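Local coordinates for putative cathepsin d (Ixodes ricinus, PDB 5N7Q), which is a cathepsin D of the pepsin-like aspartic peptidases, probably cleaving proteins as an endopeptidase, and binds the inhibitor pepstatin A, at residues A[189-192]-A[196-199]. Numbering follows the deposited sequence.
Sequences VPVT and YWQF
The carbonyl oxygen of Gln198 gathers the polar part of this contact. Thr192 N donates to it at 2.9 Å from N to O, a nearly straight bond (162° at the hydrogen) that arrives tilted from the carbonyl plane. Val191 adds a CA-H...O contact, its CA lying 3.1 Å from Gln198 O. The hydroxyl of Thr192 sits between its own backbone N and carbonyl carbon (chi1 52°), which brings OG1 to 3.6 Å from CG of Gln198. Beyond the two segments, Glu223 OE1 is hydrogen-bonded to both Thr192 OG1 and Gln198 NE2, tying the two side chains to one carboxylate oxygen.

The two segments flank a short connection in the bilobal pepsin fold: strand 187-190 pairs with strand 332-337, whereas strand 198-206 belongs to another sheet and pairs with strand 222-226, which leads to Asp227, a predicted catalytic aspartate. Tyr196, at the start of the second segment, hydrogen-bonds through OH to the backbone of the bound peptide.

Apolar contacts form two separate patches. Val189 places CG1 over one face of the Phe199 ring, 4.0 Å from its centroid, in a CH-pi contact, with CG2 against Phe199 CB. On the other patch, Val191 CG2 meets the six-membered ring of Trp197 obliquely at CE3, 3.8 Å away; the indole is also hydrogen-bonded from NE1 to Leu127 O and meets the Phe326 ring edge-to-face.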
loop_
_atom_site.group_PDB
_atom_site.type_symbol
_atom_site.label_atom_id
_atom_site.label_comp_id
_atom_site.label_asym_id
_atom_site.label_seq_id
_atom_site.Cartn_x
_atom_site.Cartn_y
_atom_site.Cartn_z
ATOM N N VAL A 189 9.200 -7.767 13.448
ATOM C CA VAL A 189 10.272 -6.770 13.430
ATOM C C VAL A 189 9.699 -5.508 14.124
ATOM O O VAL A 189 8.575 -5.092 13.843
ATOM C CB VAL A 189 10.804 -6.499 11.994
ATOM C CG1 VAL A 189 9.736 -5.929 11.074
ATOM C CG2 VAL A 189 12.060 -5.655 12.041
ATOM N N PRO A 190 10.441 -4.909 15.048
ATOM C CA PRO A 190 9.887 -3.724 15.710
ATOM C C PRO A 190 9.888 -2.515 14.797
ATOM O O PRO A 190 10.840 -2.305 14.029
ATOM C CB PRO A 190 10.842 -3.472 16.880
ATOM C CG PRO A 190 12.081 -4.201 16.548
ATOM C CD PRO A 190 11.748 -5.313 15.604
ATOM N N VAL A 191 8.850 -1.691 14.874
ATOM C CA VAL A 191 8.890 -0.398 14.165
ATOM C C VAL A 191 10.021 0.447 14.767
ATOM O O VAL A 191 10.253 0.433 15.965
ATOM C CB VAL A 191 7.511 0.317 14.225
ATOM C CG1 VAL A 191 7.563 1.748 13.725
ATOM C CG2 VAL A 191 6.457 -0.496 13.485
ATOM N N THR A 192 10.683 1.187 13.908
ATOM C CA THR A 192 11.696 2.162 14.299
ATOM C C THR A 192 11.004 3.527 14.399
ATOM O O THR A 192 10.384 3.824 15.419
ATOM C CB THR A 192 12.864 2.146 13.304
ATOM O OG1 THR A 192 12.368 2.285 11.958
ATOM C CG2 THR A 192 13.628 0.841 13.419
ATOM N N TYR A 196 5.609 6.198 8.703
ATOM C CA TYR A 196 5.389 4.977 7.960
ATOM C C TYR A 196 5.488 3.796 8.926
ATOM O O TYR A 196 5.924 3.934 10.084
ATOM C CB TYR A 196 6.421 4.800 6.846
ATOM C CG TYR A 196 6.561 5.963 5.871
ATOM C CD1 TYR A 196 5.498 6.385 5.092
ATOM C CD2 TYR A 196 7.800 6.567 5.661
ATOM C CE1 TYR A 196 5.629 7.436 4.195
ATOM C CE2 TYR A 196 7.959 7.604 4.745
ATOM C CZ TYR A 196 6.861 8.034 4.014
ATOM O OH TYR A 196 7.026 9.079 3.107
ATOM N N TRP A 197 5.100 2.638 8.437
ATOM C CA TRP A 197 5.362 1.376 9.114
ATOM C C TRP A 197 6.790 0.949 8.786
ATOM O O TRP A 197 7.028 0.191 7.849
ATOM C CB TRP A 197 4.336 0.332 8.696
ATOM C CG TRP A 197 2.999 0.574 9.328
ATOM C CD1 TRP A 197 1.937 1.285 8.807
ATOM C CD2 TRP A 197 2.561 0.078 10.601
ATOM N NE1 TRP A 197 0.884 1.251 9.694
ATOM C CE2 TRP A 197 1.239 0.500 10.781
ATOM C CE3 TRP A 197 3.163 -0.716 11.591
ATOM C CZ2 TRP A 197 0.504 0.172 11.916
ATOM C CZ3 TRP A 197 2.461 -1.032 12.702
ATOM C CH2 TRP A 197 1.113 -0.612 12.851
ATOM N N GLN A 198 7.741 1.558 9.499
ATOM C CA GLN A 198 9.164 1.532 9.166
ATOM C C GLN A 198 9.942 0.637 10.124
ATOM O O GLN A 198 9.625 0.586 11.323
ATOM C CB GLN A 198 9.711 2.954 9.208
ATOM C CG GLN A 198 11.126 3.135 8.664
ATOM C CD GLN A 198 11.500 4.586 8.500
ATOM O OE1 GLN A 198 10.670 5.424 8.107
ATOM N NE2 GLN A 198 12.742 4.906 8.805
ATOM N N PHE A 199 10.948 -0.044 9.604
ATOM C CA PHE A 199 11.742 -1.002 10.389
ATOM C C PHE A 199 13.094 -1.228 9.742
ATOM O O PHE A 199 13.334 -0.802 8.616
ATOM C CB PHE A 199 10.978 -2.339 10.541
ATOM C CG PHE A 199 10.461 -2.868 9.243
ATOM C CD1 PHE A 199 11.252 -3.681 8.442
ATOM C CD2 PHE A 199 9.204 -2.500 8.775
ATOM C CE1 PHE A 199 10.784 -4.141 7.217
ATOM C CE2 PHE A 199 8.742 -2.964 7.560
ATOM C CZ PHE A 199 9.529 -3.774 6.771
#